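Long-range contacts in WZI (Escherichia coli, PDB 2YNK), which binds carbohydrate as an outer-membrane lectin, a beta-barrel that takes part in group 1 capsule assembly, probably by holding capsular polysaccharide at the cell surface: residues Leu27-Glu35 with Trp142-Gly153; Glu296-Met307 with Thr339-Ile347. All coordinates share one frame; numbering follows the deposited sequence.

Contact 1 of 2, residues Leu27-Glu35 with Trp142-Gly153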
loop_
_atom_site.group_PDB
_atom_site.type_symbol
_atom_site.label_atom_id
_atom_site.label_comp_id
_atom_site.label_asym_id
_atom_site.label_seq_id
_atom_site.Cartn_x
_atom_site.Cartn_y
_atom_site.Cartn_z
ATOM N N LEU A 27 -11.068 1.068 -0.112
ATOM C CA LEU A 27 -9.712 1.352 -0.536
ATOM C C LEU A 27 -8.701 0.749 0.435
ATOM O O LEU A 27 -7.584 1.236 0.525
ATOM C CB LEU A 27 -9.504 2.861 -0.628
ATOM C CG LEU A 27 -10.406 3.605 -1.608
ATOM C CD1 LEU A 27 -10.172 5.107 -1.510
ATOM C CD2 LEU A 27 -10.169 3.123 -3.025
ATOM N N SER A 28 -9.077 -0.310 1.149
ATOM C CA SER A 28 -8.181 -0.887 2.158
ATOM C C SER A 28 -7.602 -2.251 1.754
ATOM O O SER A 28 -6.892 -2.881 2.535
ATOM C CB SER A 28 -8.891 -0.989 3.507
ATOM O OG SER A 28 -9.839 -2.032 3.497
ATOM N N THR A 29 -7.892 -2.696 0.536
ATOM C CA THR A 29 -7.304 -3.906 -0.003
ATOM C C THR A 29 -6.874 -3.667 -1.440
ATOM O O THR A 29 -7.700 -3.690 -2.360
ATOM C CB THR A 29 -8.281 -5.077 0.073
ATOM O OG1 THR A 29 -8.439 -5.449 1.441
ATOM C CG2 THR A 29 -7.776 -6.264 -0.685
ATOM N N TRP A 30 -5.570 -3.421 -1.611
ATOM C CA TRP A 30 -4.955 -3.303 -2.924
ATOM C C TRP A 30 -4.228 -4.568 -3.274
ATOM O O TRP A 30 -3.734 -5.255 -2.390
ATOM C CB TRP A 30 -3.993 -2.141 -2.942
ATOM C CG TRP A 30 -4.678 -0.826 -2.730
ATOM C CD1 TRP A 30 -5.270 -0.356 -1.569
ATOM C CD2 TRP A 30 -4.885 0.230 -3.722
ATOM N NE1 TRP A 30 -5.809 0.886 -1.770
ATOM C CE2 TRP A 30 -5.609 1.295 -3.038
ATOM C CE3 TRP A 30 -4.549 0.392 -5.056
ATOM C CZ2 TRP A 30 -5.967 2.465 -3.679
ATOM C CZ3 TRP A 30 -4.916 1.575 -5.696
ATOM C CH2 TRP A 30 -5.609 2.587 -5.022
ATOM N N PRO A 31 -4.146 -4.895 -4.572
ATOM C CA PRO A 31 -4.631 -4.105 -5.693
ATOM C C PRO A 31 -6.156 -4.114 -5.799
ATOM O O PRO A 31 -6.809 -5.043 -5.318
ATOM C CB PRO A 31 -3.996 -4.800 -6.892
ATOM C CG PRO A 31 -3.952 -6.213 -6.487
ATOM C CD PRO A 31 -3.628 -6.194 -5.020
ATOM N N LEU A 32 -6.711 -3.073 -6.413
ATOM C CA LEU A 32 -8.165 -2.962 -6.611
ATOM C C LEU A 32 -8.560 -3.511 -7.976
ATOM O O LEU A 32 -7.875 -3.276 -8.964
ATOM C CB LEU A 32 -8.610 -1.498 -6.539
ATOM C CG LEU A 32 -8.181 -0.667 -5.332
ATOM C CD1 LEU A 32 -8.441 0.802 -5.592
ATOM C CD2 LEU A 32 -8.891 -1.140 -4.080
ATOM N N SER A 33 -9.678 -4.223 -8.032
ATOM C CA SER A 33 -10.308 -4.580 -9.313
ATOM C C SER A 33 -10.889 -3.336 -9.986
ATOM O O SER A 33 -11.621 -2.590 -9.370
ATOM C CB SER A 33 -11.418 -5.595 -9.085
ATOM O OG SER A 33 -10.957 -6.670 -8.283
ATOM N N GLN A 34 -10.544 -3.111 -11.245
ATOM C CA GLN A 34 -11.018 -1.931 -11.970
ATOM C C GLN A 34 -12.555 -1.986 -12.106
ATOM O O GLN A 34 -13.245 -0.982 -11.952
ATOM C CB GLN A 34 -10.353 -1.843 -13.357
ATOM C CG GLN A 34 -10.203 -0.428 -13.890
ATOM C CD GLN A 34 -9.858 -0.374 -15.370
ATOM O OE1 GLN A 34 -8.876 -0.962 -15.820
ATOM N NE2 GLN A 34 -10.673 0.345 -16.137
ATOM N N GLU A 35 -13.064 -3.188 -12.350
ATOM C CA GLU A 35 -14.486 -3.436 -12.515
ATOM C C GLU A 35 -15.278 -2.938 -11.300
ATOM O O GLU A 35 -16.447 -2.534 -11.433
ATOM C CB GLU A 35 -14.742 -4.935 -12.751
ATOM C CG GLU A 35 -14.199 -5.486 -14.074
ATOM C CD GLU A 35 -12.672 -5.621 -14.132
ATOM O OE1 GLU A 35 -11.992 -5.583 -13.076
ATOM O OE2 GLU A 35 -12.134 -5.760 -15.251
ATOM N N TRP A 142 -10.580 -12.732 -10.123
ATOM C CA TRP A 142 -9.324 -12.451 -10.808
ATOM C C TRP A 142 -8.213 -13.341 -10.292
ATOM O O TRP A 142 -7.913 -13.335 -9.095
ATOM C CB TRP A 142 -8.927 -11.006 -10.584
ATOM C CG TRP A 142 -9.543 -10.045 -11.549
ATOM C CD1 TRP A 142 -10.474 -9.051 -11.281
ATOM C CD2 TRP A 142 -9.260 -9.935 -12.977
ATOM N NE1 TRP A 142 -10.776 -8.351 -12.421
ATOM C CE2 TRP A 142 -10.089 -8.839 -13.476
ATOM C CE3 TRP A 142 -8.435 -10.609 -13.858
ATOM C CZ2 TRP A 142 -10.076 -8.458 -14.802
ATOM C CZ3 TRP A 142 -8.434 -10.219 -15.199
ATOM C CH2 TRP A 142 -9.235 -9.162 -15.656
ATOM N N LEU A 143 -7.605 -14.108 -11.194
ATOM C CA LEU A 143 -6.452 -14.931 -10.865
ATOM C C LEU A 143 -5.232 -14.318 -11.514
ATOM O O LEU A 143 -5.236 -14.046 -12.714
ATOM C CB LEU A 143 -6.635 -16.364 -11.364
ATOM C CG LEU A 143 -5.489 -17.336 -11.033
ATOM C CD1 LEU A 143 -5.151 -17.329 -9.545
ATOM C CD2 LEU A 143 -5.840 -18.741 -11.506
ATOM N N SER A 144 -4.183 -14.125 -10.722
ATOM C CA SER A 144 -3.015 -13.381 -11.165
ATOM C C SER A 144 -1.689 -14.107 -10.900
ATOM O O SER A 144 -1.538 -14.776 -9.883
ATOM C CB SER A 144 -2.998 -12.058 -10.429
ATOM O OG SER A 144 -1.901 -11.295 -10.867
ATOM N N PHE A 145 -0.732 -13.973 -11.812
ATOM C CA PHE A 145 0.634 -14.418 -11.550
ATOM C C PHE A 145 1.605 -13.316 -11.910
ATOM O O PHE A 145 1.447 -12.659 -12.937
ATOM C CB PHE A 145 1.011 -15.684 -12.325
ATOM C CG PHE A 145 2.402 -16.173 -12.009
ATOM C CD1 PHE A 145 2.647 -16.927 -10.871
ATOM C CD2 PHE A 145 3.479 -15.837 -12.821
ATOM C CE1 PHE A 145 3.935 -17.354 -10.562
ATOM C CE2 PHE A 145 4.760 -16.258 -12.519
ATOM C CZ PHE A 145 4.988 -17.017 -11.389
ATOM N N GLY A 146 2.620 -13.138 -11.065
ATOM C CA GLY A 146 3.634 -12.110 -11.275
ATOM C C GLY A 146 4.249 -11.602 -9.987
ATOM O O GLY A 146 4.255 -12.295 -8.963
ATOM N N GLN A 147 4.775 -10.383 -10.045
ATOM C CA GLN A 147 5.298 -9.718 -8.868
ATOM C C GLN A 147 4.424 -8.525 -8.601
ATOM O O GLN A 147 4.791 -7.396 -8.948
ATOM C CB GLN A 147 6.754 -9.290 -9.072
ATOM C CG GLN A 147 7.710 -10.467 -9.084
ATOM C CD GLN A 147 9.166 -10.082 -9.246
ATOM O OE1 GLN A 147 9.499 -9.003 -9.742
ATOM N NE2 GLN A 147 10.051 -10.980 -8.838
ATOM N N VAL A 148 3.260 -8.777 -7.994
ATOM C CA VAL A 148 2.280 -7.716 -7.751
ATOM C C VAL A 148 2.367 -7.204 -6.315
ATOM O O VAL A 148 2.227 -7.989 -5.376
ATOM C CB VAL A 148 0.827 -8.187 -8.017
ATOM C CG1 VAL A 148 -0.164 -7.074 -7.685
ATOM C CG2 VAL A 148 0.680 -8.647 -9.452
ATOM N N PRO A 149 2.582 -5.886 -6.139
ATOM C CA PRO A 149 2.507 -5.321 -4.796
ATOM C C PRO A 149 1.084 -5.286 -4.258
ATOM O O PRO A 149 0.109 -5.164 -5.041
ATOM C CB PRO A 149 3.034 -3.892 -4.983
ATOM C CG PRO A 149 2.758 -3.574 -6.404
ATOM C CD PRO A 149 2.946 -4.868 -7.140
ATOM N N GLN A 150 0.979 -5.373 -2.931
ATOM C CA GLN A 150 -0.310 -5.283 -2.241
ATOM C C GLN A 150 -0.317 -4.125 -1.254
ATOM O O GLN A 150 0.732 -3.501 -0.986
ATOM C CB GLN A 150 -0.599 -6.576 -1.478
ATOM C CG GLN A 150 -0.853 -7.798 -2.342
ATOM C CD GLN A 150 -0.459 -9.086 -1.641
ATOM O OE1 GLN A 150 0.718 -9.304 -1.313
ATOM N NE2 GLN A 150 -1.437 -9.957 -1.422
ATOM N N TRP A 151 -1.509 -3.844 -0.728
ATOM C CA TRP A 151 -1.655 -3.014 0.459
ATOM C C TRP A 151 -2.810 -3.497 1.255
ATOM O O TRP A 151 -3.933 -3.548 0.745
ATOM C CB TRP A 151 -1.865 -1.568 0.091
ATOM C CG TRP A 151 -1.837 -0.616 1.255
ATOM C CD1 TRP A 151 -2.899 -0.233 2.066
ATOM C CD2 TRP A 151 -0.686 0.134 1.758
ATOM N NE1 TRP A 151 -2.493 0.679 3.009
ATOM C CE2 TRP A 151 -1.172 0.939 2.876
ATOM C CE3 TRP A 151 0.654 0.216 1.403
ATOM C CZ2 TRP A 151 -0.335 1.781 3.588
ATOM C CZ3 TRP A 151 1.484 1.077 2.126
ATOM C CH2 TRP A 151 0.998 1.840 3.185
ATOM N N TRP A 152 -2.552 -3.859 2.511
ATOM C CA TRP A 152 -3.598 -4.377 3.397
ATOM C C TRP A 152 -3.907 -3.440 4.540
ATOM O O TRP A 152 -3.184 -3.395 5.546
ATOM C CB TRP A 152 -3.198 -5.744 3.920
ATOM C CG TRP A 152 -3.391 -6.846 2.915
ATOM C CD1 TRP A 152 -3.666 -6.735 1.554
ATOM C CD2 TRP A 152 -3.290 -8.281 3.159
ATOM N NE1 TRP A 152 -3.753 -7.968 0.972
ATOM C CE2 TRP A 152 -3.551 -8.934 1.879
ATOM C CE3 TRP A 152 -3.016 -9.061 4.268
ATOM C CZ2 TRP A 152 -3.548 -10.300 1.745
ATOM C CZ3 TRP A 152 -3.018 -10.442 4.126
ATOM C CH2 TRP A 152 -3.275 -11.047 2.894
ATOM N N GLY A 153 -4.997 -2.680 4.386
ATOM C CA GLY A 153 -5.518 -1.854 5.462
ATOM C C GLY A 153 -5.737 -0.408 5.085
ATOM O O GLY A 153 -5.391 0.009 3.988
#

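Contact 2 of 2, residues Glu296-Met307 with Thr339-Ile347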
loop_
_atom_site.group_PDB
_atom_site.type_symbol
_atom_site.label_atom_id
_atom_site.label_comp_id
_atom_site.label_asym_id
_atom_site.label_seq_id
_atom_site.Cartn_x
_atom_site.Cartn_y
_atom_site.Cartn_z
ATOM N N GLU A 296 1.434 -10.719 16.678
ATOM C CA GLU A 296 2.412 -11.727 16.284
ATOM C C GLU A 296 2.025 -13.148 16.701
ATOM O O GLU A 296 2.422 -14.110 16.044
ATOM C CB GLU A 296 3.792 -11.361 16.821
ATOM C CG GLU A 296 4.529 -10.357 15.943
ATOM C CD GLU A 296 5.147 -10.972 14.698
ATOM O OE1 GLU A 296 4.890 -12.162 14.394
ATOM O OE2 GLU A 296 5.899 -10.248 14.015
ATOM N N ASP A 297 1.254 -13.268 17.780
ATOM C CA ASP A 297 0.698 -14.548 18.234
ATOM C C ASP A 297 -0.833 -14.504 18.140
ATOM O O ASP A 297 -1.422 -13.417 18.140
ATOM C CB ASP A 297 1.107 -14.821 19.689
ATOM C CG ASP A 297 2.596 -14.617 19.935
ATOM O OD1 ASP A 297 3.406 -15.005 19.073
ATOM O OD2 ASP A 297 2.958 -14.077 21.001
ATOM N N GLU A 298 -1.478 -15.671 18.065
ATOM C CA GLU A 298 -2.943 -15.714 17.943
ATOM C C GLU A 298 -3.637 -16.520 19.052
ATOM O O GLU A 298 -3.476 -17.736 19.152
ATOM C CB GLU A 298 -3.371 -16.226 16.562
ATOM C CG GLU A 298 -4.874 -16.100 16.329
ATOM C CD GLU A 298 -5.259 -15.794 14.889
ATOM O OE1 GLU A 298 -4.640 -16.357 13.955
ATOM O OE2 GLU A 298 -6.197 -14.984 14.697
ATOM N N SER A 299 -4.412 -15.807 19.871
ATOM C CA SER A 299 -5.277 -16.402 20.892
ATOM C C SER A 299 -6.604 -16.850 20.274
ATOM O O SER A 299 -7.653 -16.241 20.516
ATOM C CB SER A 299 -5.537 -15.388 22.017
ATOM O OG SER A 299 -6.528 -15.852 22.922
ATOM N N GLY A 300 -6.549 -17.912 19.471
ATOM C CA GLY A 300 -7.734 -18.468 18.820
ATOM C C GLY A 300 -8.420 -17.485 17.892
ATOM O O GLY A 300 -8.173 -17.478 16.685
ATOM N N PHE A 301 -9.278 -16.648 18.472
ATOM C CA PHE A 301 -10.050 -15.659 17.707
ATOM C C PHE A 301 -9.424 -14.256 17.735
ATOM O O PHE A 301 -9.588 -13.487 16.785
ATOM C CB PHE A 301 -11.546 -15.631 18.122
ATOM C CG PHE A 301 -11.803 -15.663 19.618
ATOM C CD1 PHE A 301 -11.879 -16.877 20.308
ATOM C CD2 PHE A 301 -12.025 -14.485 20.329
ATOM C CE1 PHE A 301 -12.133 -16.908 21.677
ATOM C CE2 PHE A 301 -12.283 -14.514 21.696
ATOM C CZ PHE A 301 -12.336 -15.726 22.371
ATOM N N LEU A 302 -8.698 -13.937 18.808
ATOM C CA LEU A 302 -8.029 -12.639 18.942
ATOM C C LEU A 302 -6.514 -12.781 18.782
ATOM O O LEU A 302 -5.969 -13.853 19.012
ATOM C CB LEU A 302 -8.349 -12.021 20.305
ATOM C CG LEU A 302 -9.751 -11.414 20.433
ATOM C CD1 LEU A 302 -10.226 -11.442 21.883
ATOM C CD2 LEU A 302 -9.783 -9.995 19.867
ATOM N N PRO A 303 -5.831 -11.701 18.372
ATOM C CA PRO A 303 -4.377 -11.687 18.299
ATOM C C PRO A 303 -3.724 -11.195 19.586
ATOM O O PRO A 303 -4.356 -10.486 20.360
ATOM C CB PRO A 303 -4.114 -10.686 17.183
ATOM C CG PRO A 303 -5.215 -9.704 17.328
ATOM C CD PRO A 303 -6.415 -10.511 17.731
ATOM N N SER A 304 -2.460 -11.567 19.789
ATOM C CA SER A 304 -1.655 -11.106 20.928
ATOM C C SER A 304 -0.326 -10.530 20.419
ATOM O O SER A 304 -0.052 -10.555 19.218
ATOM C CB SER A 304 -1.377 -12.265 21.882
ATOM O OG SER A 304 -2.464 -13.172 21.909
ATOM N N ALA A 305 0.502 -10.028 21.336
ATOM C CA ALA A 305 1.788 -9.410 20.980
ATOM C C ALA A 305 1.565 -8.376 19.873
ATOM O O ALA A 305 2.180 -8.433 18.800
ATOM C CB ALA A 305 2.784 -10.471 20.553
ATOM N N ASN A 306 0.684 -7.422 20.176
ATOM C CA ASN A 306 0.034 -6.587 19.168
ATOM C C ASN A 306 0.739 -5.286 18.815
ATOM O O ASN A 306 1.168 -4.539 19.685
ATOM C CB ASN A 306 -1.394 -6.258 19.611
ATOM C CG ASN A 306 -2.313 -7.450 19.519
ATOM O OD1 ASN A 306 -2.585 -7.950 18.429
ATOM N ND2 ASN A 306 -2.804 -7.911 20.658
HETATM N N MSE A 307 0.825 -5.031 17.513
HETATM C CA MSE A 307 1.253 -3.740 16.979
HETATM C C MSE A 307 0.019 -2.947 16.671
HETATM O O MSE A 307 -1.005 -3.510 16.295
HETATM C CB MSE A 307 2.075 -3.954 15.715
HETATM C CG MSE A 307 3.333 -4.739 16.071
HETATM SE SE MSE A 307 4.297 -5.208 14.434
HETATM C CE MSE A 307 3.109 -6.648 13.800
ATOM N N THR A 339 10.189 -4.788 23.310
ATOM C CA THR A 339 10.900 -4.716 22.032
ATOM C C THR A 339 11.571 -6.041 21.697
ATOM O O THR A 339 11.530 -6.992 22.476
ATOM C CB THR A 339 11.966 -3.598 22.015
ATOM O OG1 THR A 339 13.173 -4.067 22.625
ATOM C CG2 THR A 339 11.476 -2.358 22.750
ATOM N N ASN A 340 12.179 -6.082 20.519
ATOM C CA ASN A 340 12.932 -7.237 20.032
ATOM C C ASN A 340 12.081 -8.479 19.752
ATOM O O ASN A 340 12.590 -9.598 19.763
ATOM C CB ASN A 340 14.100 -7.566 20.989
ATOM C CG ASN A 340 15.423 -7.766 20.264
ATOM O OD1 ASN A 340 15.629 -7.271 19.154
ATOM N ND2 ASN A 340 16.337 -8.480 20.907
ATOM N N TYR A 341 10.795 -8.275 19.476
ATOM C CA TYR A 341 9.885 -9.371 19.108
ATOM C C TYR A 341 9.037 -9.079 17.857
ATOM O O TYR A 341 8.655 -10.001 17.139
ATOM C CB TYR A 341 8.975 -9.713 20.286
ATOM C CG TYR A 341 8.175 -10.986 20.111
ATOM C CD1 TYR A 341 8.794 -12.232 20.161
ATOM C CD2 TYR A 341 6.793 -10.944 19.901
ATOM C CE1 TYR A 341 8.068 -13.398 20.003
ATOM C CE2 TYR A 341 6.055 -12.108 19.749
ATOM C CZ TYR A 341 6.698 -13.332 19.804
ATOM O OH TYR A 341 5.970 -14.489 19.653
ATOM N N SER A 342 8.737 -7.812 17.586
ATOM C CA SER A 342 7.952 -7.481 16.391
ATOM C C SER A 342 8.771 -7.729 15.128
ATOM O O SER A 342 9.933 -7.331 15.037
ATOM C CB SER A 342 7.441 -6.043 16.437
ATOM O OG SER A 342 6.339 -5.935 17.317
ATOM N N TYR A 343 8.156 -8.413 14.168
ATOM C CA TYR A 343 8.793 -8.741 12.897
ATOM C C TYR A 343 10.068 -9.592 13.054
ATOM O O TYR A 343 10.905 -9.653 12.161
ATOM C CB TYR A 343 9.060 -7.462 12.091
ATOM C CG TYR A 343 7.833 -6.618 11.769
ATOM C CD1 TYR A 343 6.563 -7.184 11.649
ATOM C CD2 TYR A 343 7.959 -5.255 11.537
ATOM C CE1 TYR A 343 5.462 -6.406 11.328
ATOM C CE2 TYR A 343 6.864 -4.470 11.216
ATOM C CZ TYR A 343 5.618 -5.047 11.110
ATOM O OH TYR A 343 4.528 -4.263 10.782
ATOM N N THR A 344 10.153 -10.279 14.185
ATOM C CA THR A 344 11.231 -11.202 14.529
ATOM C C THR A 344 10.682 -12.604 14.402
ATOM O O THR A 344 9.477 -12.806 14.542
ATOM C CB THR A 344 11.637 -10.990 16.001
ATOM O OG1 THR A 344 12.508 -9.863 16.085
ATOM C CG2 THR A 344 12.301 -12.215 16.607
ATOM N N HIS A 345 11.551 -13.569 14.127
ATOM C CA HIS A 345 11.197 -14.972 14.307
ATOM C C HIS A 345 12.406 -15.845 14.602
ATOM O O HIS A 345 13.536 -15.488 14.262
ATOM C CB HIS A 345 10.415 -15.496 13.114
ATOM C CG HIS A 345 9.609 -16.717 13.428
ATOM N ND1 HIS A 345 9.873 -17.910 12.886
ATOM C CD2 HIS A 345 8.543 -16.904 14.296
ATOM C CE1 HIS A 345 9.014 -18.824 13.369
ATOM N NE2 HIS A 345 8.196 -18.207 14.233
ATOM N N HIS A 346 12.170 -17.000 15.228
ATOM C CA HIS A 346 13.253 -17.884 15.682
ATOM C C HIS A 346 13.597 -18.969 14.692
ATOM O O HIS A 346 14.706 -19.508 14.737
ATOM C CB HIS A 346 12.930 -18.485 17.054
ATOM C CG HIS A 346 11.656 -19.310 17.085
ATOM N ND1 HIS A 346 10.435 -18.771 16.881
ATOM C CD2 HIS A 346 11.451 -20.665 17.319
ATOM C CE1 HIS A 346 9.500 -19.731 16.971
ATOM N NE2 HIS A 346 10.119 -20.890 17.240
ATOM N N ILE A 347 12.654 -19.316 13.812
ATOM C CA ILE A 347 12.953 -20.175 12.653
ATOM C C ILE A 347 13.331 -19.281 11.478
ATOM O O ILE A 347 14.449 -19.331 10.979
ATOM C CB ILE A 347 11.766 -21.093 12.268
ATOM C CG1 ILE A 347 11.468 -22.105 13.379
ATOM C CG2 ILE A 347 12.051 -21.838 10.975
ATOM C CD1 ILE A 347 12.694 -22.823 13.922
#

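Contact 1 of 2, residues Leu27-Glu35 with Trp142-Gly153
The W142 indole turns its edge to E35: NE1 donates to OE1 across 3.1 Å with the acceptor near the ring plane, yet the same oxygen is met from above the carboxylate, whose plane stands 47° from the ring. E35 reaches this edge because its chain folds back about CB-CG (chi2 72°). The W30 and W151 indole planes are almost perpendicular; the residues meet through CB, 3.7 Å from CB to CB. One face of W30 is packed by L32 CG, while its NE1 donates to L27 O. The backbones that carry W30 and W151 pair antiparallel. W30 N donates to W151 O at 2.9 Å, and W151 N donates back to W30 O; beyond T29 and W152, a non-hydrogen-bonded pair, G153 N closes on S28 O at 2.7 Å. The pairing stops at P31, which follows a cis peptide, and its CG rests against V148 CG1 at 4.1 Å. T29 OG1 is bonded to R217 and W152 NE1 to Q196, both on barrel strands. A two-stranded antiparallel sheet, built from the N-terminal region and the chain that follows strand 141-145, thus fills part of the interior of this outer-membrane beta-barrel.

Contact 2 of 2, residues Glu296-Met307 with Thr339-Ile347
Two excursions from the barrel wall meet here: the hairpin joining strands 287-295 and 306-317, and the long loop that follows strand 322-331. Y341 reaches from that loop to the hairpin base, its hydroxyl donating to D297 OD1 at 2.7 Å. The carboxylate takes this bond on its syn lone pair, at the ring's edge, with the two planes 62° apart. The ring lies alongside the hairpin because chi1 (-169°) sets CG opposite the backbone N; there A305 CB touches the edge at CE2 (3.7 Å) and E296 CB comes obliquely to the same atom. E296 and D297 both oppose S304, a classic beta bulge, and beyond it the hairpin turns through a type II' turn from S299 to L302. The loop has its own turn, type II from Y341 to T344, and E296 also bonds to that turn: OE2 accepts from Y343 N at 2.9 Å on its anti side, tilted from the carboxylate plane. On the neighbouring strand, selenomethionine M307 bends at its last torsion (chi3 -75°) to set SE over one face of the Y343 ring, 3.9 Å from the centroid, a Met-aromatic contact. CE also lies against CE1 of that ring, and CG lies 3.5 Å from S342 OG. The Y343 hydroxyl reaches further, bonding to L160 O and D361 N.

In the fold
Contacts 1 and 2 lie at different distances from the centre of one 18-stranded antiparallel barrel. The centre of contact 1 is about 9 Å from the chain centre and that of contact 2 about 22 Å; the two centres lie about 25 Å apart, with nearest atoms about 9 Å apart and not touching. Contact 1 ties the N-terminal region to the barrel, whereas contact 2 joins two of its inter-strand loops, which the chain after residues 142-153 reaches at L160. Of the two contacts, only contact 1 includes residues of the bound-alkane pockets: L143 (dodecane) and Q147 (n-octane), consistent with the L143 side chain facing the membrane, while neighbouring W142 turns to the interior.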